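Local coordinates for binding domain (Hc) of Paraclostridial Mosquitocidal Protein 1 (PDB 6HOX) that forms the receptor-binding domain of a clostridial-type neurotoxin that targets Anopheles mosquitoes, and probably directs it to host nerve cells, at residues Q20-E32 against D222-E235. Sequence-based numbering, arbitrary orientation.
Sequences QLKDNLVFSLGVE and DQFNIYQRALNESE
Leu25 lays its CD1 methyl over one face of the Tyr227 ring, 3.9 Å from the ring centroid, in a CH-pi contact. With CG anti to the backbone N (chi1 -179°) and chi2 at 75°, CD1 reaches the corner between the tyrosine ring and Asn225 CB. The carbonyl O of Leu21 meets the same ring at its edge, 3.5 Å from Tyr227 CD2. Leu25, Ser28, Asn225 and Tyr227 share one face of the antiparallel strand pair; Phe27, Leu29, Phe224 and Ile226 occupy the other, where Ile226 CD1 lies 4.0 Å from Phe27 CD2. The pairing contains a classic bulge: Val26 and Phe27 both face Ile226, whose O accepts a nearly straight bond from Val26 N (2.8 Å, 169°) and a weak one from Phe27 N. At the bulge Val26 CG2 packs against Ile226 CG2 (3.9 Å), while CG1 packs on the amide end of Gln228. Ahead of strand 25-32, Leu21 CD2 sits in the corner formed by Leu231 CD2, 3.7 Å away, and Glu235 CB. Arg229 grips Glu235 end-on through NH1 and NH2, and Asn232 and Glu235 form a capping box at the start of helix 233-241. Strand 25-32 lies between strands 35-38 and 218-227 in the concanavalin-like N-terminal half of the binding domain; strand 89-96 flanks 218-227 too, Phe224 meets Phe93 and Phe207, and Leu239 of helix 233-241 touches Leu21 and Tyr227.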
loop_
_atom_site.group_PDB
_atom_site.type_symbol
_atom_site.label_atom_id
_atom_site.label_comp_id
_atom_site.label_asym_id
_atom_site.label_seq_id
_atom_site.Cartn_x
_atom_site.Cartn_y
_atom_site.Cartn_z
ATOM N N GLN A 20 -23.946 3.325 -2.752
ATOM C CA GLN A 20 -24.697 4.361 -3.520
ATOM C C GLN A 20 -23.966 5.714 -3.512
ATOM O O GLN A 20 -24.598 6.745 -3.779
ATOM C CB GLN A 20 -26.081 4.600 -2.916
ATOM C CG GLN A 20 -26.918 3.342 -2.748
ATOM C CD GLN A 20 -28.389 3.662 -2.616
ATOM O OE1 GLN A 20 -28.785 4.816 -2.450
ATOM N NE2 GLN A 20 -29.219 2.633 -2.699
ATOM N N LEU A 21 -22.659 5.713 -3.209
ATOM C CA LEU A 21 -21.786 6.887 -3.392
ATOM C C LEU A 21 -21.688 7.203 -4.893
ATOM O O LEU A 21 -21.422 8.343 -5.273
ATOM C CB LEU A 21 -20.408 6.593 -2.785
ATOM C CG LEU A 21 -20.389 6.331 -1.276
ATOM C CD1 LEU A 21 -19.167 5.536 -0.869
ATOM C CD2 LEU A 21 -20.463 7.629 -0.484
ATOM N N LYS A 22 -21.924 6.174 -5.723
ATOM C CA LYS A 22 -21.998 6.242 -7.187
ATOM C C LYS A 22 -23.009 7.294 -7.659
ATOM O O LYS A 22 -22.849 7.843 -8.744
ATOM C CB LYS A 22 -22.394 4.879 -7.767
ATOM N N ASP A 23 -24.049 7.566 -6.861
ATOM C CA ASP A 23 -25.078 8.545 -7.233
ATOM C C ASP A 23 -24.461 9.929 -7.466
ATOM O O ASP A 23 -24.961 10.705 -8.282
ATOM C CB ASP A 23 -26.170 8.656 -6.167
ATOM C CG ASP A 23 -27.149 7.494 -6.176
ATOM O OD1 ASP A 23 -26.694 6.338 -5.993
ATOM O OD2 ASP A 23 -28.355 7.755 -6.379
ATOM N N ASN A 24 -23.392 10.241 -6.726
ATOM C CA ASN A 24 -22.797 11.568 -6.746
ATOM C C ASN A 24 -21.471 11.583 -7.514
ATOM O O ASN A 24 -20.839 12.612 -7.580
ATOM C CB ASN A 24 -22.613 12.094 -5.328
ATOM C CG ASN A 24 -23.927 12.560 -4.748
ATOM O OD1 ASN A 24 -24.457 13.592 -5.164
ATOM N ND2 ASN A 24 -24.448 11.807 -3.792
ATOM N N LEU A 25 -21.093 10.457 -8.119
ATOM C CA LEU A 25 -19.826 10.352 -8.836
ATOM C C LEU A 25 -19.952 11.031 -10.203
ATOM O O LEU A 25 -20.754 10.608 -11.012
ATOM C CB LEU A 25 -19.484 8.872 -9.011
ATOM C CG LEU A 25 -18.161 8.600 -9.721
ATOM C CD1 LEU A 25 -16.993 8.890 -8.785
ATOM C CD2 LEU A 25 -18.102 7.166 -10.236
ATOM N N VAL A 26 -19.124 12.043 -10.474
ATOM C CA VAL A 26 -19.240 12.768 -11.738
ATOM C C VAL A 26 -18.027 12.493 -12.638
ATOM O O VAL A 26 -18.058 12.805 -13.813
ATOM C CB VAL A 26 -19.469 14.277 -11.523
ATOM C CG1 VAL A 26 -20.758 14.538 -10.757
ATOM C CG2 VAL A 26 -18.289 14.975 -10.867
ATOM N N PHE A 27 -16.976 11.885 -12.081
ATOM C CA PHE A 27 -15.750 11.613 -12.813
ATOM C C PHE A 27 -14.978 10.505 -12.100
ATOM O O PHE A 27 -14.833 10.556 -10.898
ATOM C CB PHE A 27 -14.883 12.872 -12.886
ATOM C CG PHE A 27 -13.590 12.697 -13.636
ATOM C CD1 PHE A 27 -13.576 12.656 -15.021
ATOM C CD2 PHE A 27 -12.382 12.555 -12.959
ATOM C CE1 PHE A 27 -12.384 12.484 -15.707
ATOM C CE2 PHE A 27 -11.184 12.401 -13.646
ATOM C CZ PHE A 27 -11.188 12.355 -15.017
ATOM N N SER A 28 -14.447 9.547 -12.864
ATOM C CA SER A 28 -13.631 8.481 -12.295
ATOM C C SER A 28 -12.573 8.044 -13.306
ATOM O O SER A 28 -12.885 7.386 -14.299
ATOM C CB SER A 28 -14.471 7.322 -11.853
ATOM O OG SER A 28 -13.651 6.290 -11.339
ATOM N N LEU A 29 -11.311 8.368 -13.012
ATOM C CA LEU A 29 -10.232 8.126 -13.938
ATOM C C LEU A 29 -9.599 6.771 -13.612
ATOM O O LEU A 29 -9.139 6.553 -12.485
ATOM C CB LEU A 29 -9.196 9.244 -13.810
ATOM C CG LEU A 29 -7.961 9.114 -14.688
ATOM C CD1 LEU A 29 -8.306 9.292 -16.153
ATOM C CD2 LEU A 29 -6.902 10.117 -14.265
ATOM N N GLY A 30 -9.560 5.896 -14.620
ATOM C CA GLY A 30 -8.974 4.579 -14.462
ATOM C C GLY A 30 -8.709 3.934 -15.803
ATOM O O GLY A 30 -8.757 4.601 -16.855
ATOM N N VAL A 31 -8.431 2.630 -15.757
ATOM C CA VAL A 31 -8.119 1.855 -16.936
ATOM C C VAL A 31 -9.242 0.848 -17.122
ATOM O O VAL A 31 -9.627 0.197 -16.177
ATOM C CB VAL A 31 -6.773 1.115 -16.799
ATOM C CG1 VAL A 31 -6.527 0.163 -17.966
ATOM C CG2 VAL A 31 -5.619 2.090 -16.629
ATOM N N GLU A 32 -9.712 0.701 -18.356
ATOM C CA GLU A 32 -10.616 -0.381 -18.682
ATOM C C GLU A 32 -10.295 -0.889 -20.085
ATOM O O GLU A 32 -10.168 -0.103 -21.000
ATOM C CB GLU A 32 -12.058 0.109 -18.619
ATOM C CG GLU A 32 -13.068 -1.014 -18.596
ATOM C CD GLU A 32 -14.422 -0.532 -19.062
ATOM O OE1 GLU A 32 -15.372 -0.548 -18.242
ATOM O OE2 GLU A 32 -14.505 -0.099 -20.231
ATOM N N ASP A 222 -4.777 5.688 -9.515
ATOM C CA ASP A 222 -5.929 4.897 -9.894
ATOM C C ASP A 222 -7.195 5.401 -9.185
ATOM O O ASP A 222 -7.167 5.850 -8.051
ATOM C CB ASP A 222 -5.676 3.403 -9.652
ATOM C CG ASP A 222 -6.663 2.507 -10.396
ATOM O OD1 ASP A 222 -7.139 2.939 -11.477
ATOM O OD2 ASP A 222 -6.974 1.402 -9.886
ATOM N N GLN A 223 -8.329 5.279 -9.879
ATOM C CA GLN A 223 -9.643 5.641 -9.350
ATOM C C GLN A 223 -9.599 7.085 -8.817
ATOM O O GLN A 223 -9.996 7.345 -7.668
ATOM C CB GLN A 223 -10.099 4.658 -8.269
ATOM C CG GLN A 223 -10.097 3.190 -8.706
ATOM C CD GLN A 223 -11.079 2.936 -9.826
ATOM O OE1 GLN A 223 -10.718 2.518 -10.923
ATOM N NE2 GLN A 223 -12.333 3.245 -9.575
ATOM N N PHE A 224 -9.121 8.020 -9.648
ATOM C CA PHE A 224 -9.215 9.414 -9.303
ATOM C C PHE A 224 -10.646 9.863 -9.594
ATOM O O PHE A 224 -11.065 9.986 -10.759
ATOM C CB PHE A 224 -8.170 10.265 -10.016
ATOM C CG PHE A 224 -8.146 11.706 -9.573
ATOM C CD1 PHE A 224 -9.112 12.604 -10.002
ATOM C CD2 PHE A 224 -7.141 12.165 -8.731
ATOM C CE1 PHE A 224 -9.064 13.938 -9.614
ATOM C CE2 PHE A 224 -7.095 13.494 -8.337
ATOM C CZ PHE A 224 -8.060 14.374 -8.773
ATOM N N ASN A 225 -11.398 10.036 -8.509
ATOM C CA ASN A 225 -12.805 10.226 -8.543
ATOM C C ASN A 225 -13.130 11.633 -8.049
ATOM O O ASN A 225 -12.491 12.114 -7.116
ATOM C CB ASN A 225 -13.540 9.198 -7.685
ATOM C CG ASN A 225 -13.379 7.785 -8.192
ATOM O OD1 ASN A 225 -12.808 7.567 -9.261
ATOM N ND2 ASN A 225 -13.853 6.830 -7.404
ATOM N N ILE A 226 -14.108 12.267 -8.706
ATOM C CA ILE A 226 -14.746 13.508 -8.221
ATOM C C ILE A 226 -16.225 13.217 -7.962
ATOM O O ILE A 226 -16.913 12.619 -8.793
ATOM C CB ILE A 226 -14.574 14.675 -9.213
ATOM C CG1 ILE A 226 -13.099 14.928 -9.536
ATOM C CG2 ILE A 226 -15.271 15.912 -8.652
ATOM C CD1 ILE A 226 -12.863 15.828 -10.720
ATOM N N TYR A 227 -16.688 13.637 -6.787
ATOM C CA TYR A 227 -18.057 13.508 -6.359
ATOM C C TYR A 227 -18.599 14.917 -6.134
ATOM O O TYR A 227 -17.852 15.789 -5.659
ATOM C CB TYR A 227 -18.198 12.727 -5.050
ATOM C CG TYR A 227 -17.614 11.340 -5.052
ATOM C CD1 TYR A 227 -16.249 11.133 -4.890
ATOM C CD2 TYR A 227 -18.422 10.224 -5.188
ATOM C CE1 TYR A 227 -15.703 9.855 -4.896
ATOM C CE2 TYR A 227 -17.896 8.942 -5.183
ATOM C CZ TYR A 227 -16.531 8.759 -5.051
ATOM O OH TYR A 227 -16.016 7.505 -5.063
ATOM N N GLN A 228 -19.896 15.094 -6.425
ATOM C CA GLN A 228 -20.552 16.405 -6.389
ATOM C C GLN A 228 -21.197 16.636 -5.016
ATOM O O GLN A 228 -22.160 17.377 -4.904
ATOM C CB GLN A 228 -21.590 16.503 -7.513
ATOM C CG GLN A 228 -22.816 15.623 -7.283
ATOM C CD GLN A 228 -23.714 15.540 -8.495
ATOM O OE1 GLN A 228 -23.627 16.351 -9.419
ATOM N NE2 GLN A 228 -24.601 14.557 -8.486
ATOM N N ARG A 229 -20.636 16.017 -3.977
ATOM C CA ARG A 229 -21.026 16.225 -2.594
ATOM C C ARG A 229 -19.769 16.073 -1.729
ATOM O O ARG A 229 -18.808 15.431 -2.154
ATOM C CB ARG A 229 -22.094 15.187 -2.215
ATOM C CG ARG A 229 -22.748 15.415 -0.863
ATOM C CD ARG A 229 -23.983 14.554 -0.678
ATOM N NE ARG A 229 -23.685 13.128 -0.746
ATOM C CZ ARG A 229 -23.229 12.402 0.267
ATOM N NH1 ARG A 229 -22.795 12.990 1.368
ATOM N NH2 ARG A 229 -23.214 11.085 0.176
ATOM N N ALA A 230 -19.793 16.666 -0.533
ATOM C CA ALA A 230 -18.757 16.484 0.478
ATOM C C ALA A 230 -19.124 15.273 1.334
ATOM O O ALA A 230 -20.085 15.348 2.069
ATOM C CB ALA A 230 -18.641 17.712 1.344
ATOM N N LEU A 231 -18.369 14.173 1.231
ATOM C CA LEU A 231 -18.710 12.984 1.990
ATOM C C LEU A 231 -18.414 13.253 3.467
ATOM O O LEU A 231 -17.458 13.969 3.801
ATOM C CB LEU A 231 -17.917 11.769 1.500
ATOM C CG LEU A 231 -17.990 11.423 0.015
ATOM C CD1 LEU A 231 -17.155 10.187 -0.276
ATOM C CD2 LEU A 231 -19.420 11.200 -0.440
ATOM N N ASN A 232 -19.242 12.682 4.351
ATOM C CA ASN A 232 -18.995 12.757 5.778
ATOM C C ASN A 232 -17.985 11.656 6.150
ATOM O O ASN A 232 -17.617 10.823 5.317
ATOM C CB ASN A 232 -20.299 12.750 6.588
ATOM C CG ASN A 232 -21.054 11.438 6.544
ATOM O OD1 ASN A 232 -20.456 10.362 6.470
ATOM N ND2 ASN A 232 -22.371 11.525 6.600
ATOM N N GLU A 233 -17.517 11.711 7.402
ATOM C CA GLU A 233 -16.453 10.865 7.919
ATOM C C GLU A 233 -16.834 9.381 7.747
ATOM O O GLU A 233 -15.968 8.545 7.379
ATOM C CB GLU A 233 -16.137 11.299 9.356
ATOM C CG GLU A 233 -14.874 10.681 9.921
ATOM C CD GLU A 233 -14.381 11.270 11.236
ATOM O OE1 GLU A 233 -14.975 12.263 11.690
ATOM O OE2 GLU A 233 -13.414 10.717 11.816
ATOM N N SER A 234 -18.112 9.049 7.977
ATOM C CA SER A 234 -18.604 7.648 7.869
ATOM C C SER A 234 -18.635 7.187 6.409
ATOM O O SER A 234 -18.366 6.024 6.103
ATOM C CB SER A 234 -19.963 7.479 8.488
ATOM O OG SER A 234 -19.912 7.774 9.868
ATOM N N GLU A 235 -19.021 8.100 5.518
ATOM C CA GLU A 235 -19.063 7.815 4.097
ATOM C C GLU A 235 -17.647 7.563 3.550
ATOM O O GLU A 235 -17.482 6.724 2.682
ATOM C CB GLU A 235 -19.764 8.958 3.362
ATOM C CG GLU A 235 -21.249 9.007 3.631
ATOM C CD GLU A 235 -21.970 10.218 3.062
ATOM O OE1 GLU A 235 -21.404 11.327 3.111
ATOM O OE2 GLU A 235 -23.099 10.049 2.589
HETATM O O HOH W 1 -7.941 1.439 -13.420
HETATM O O HOH W 2 -9.896 0.679 -13.003
#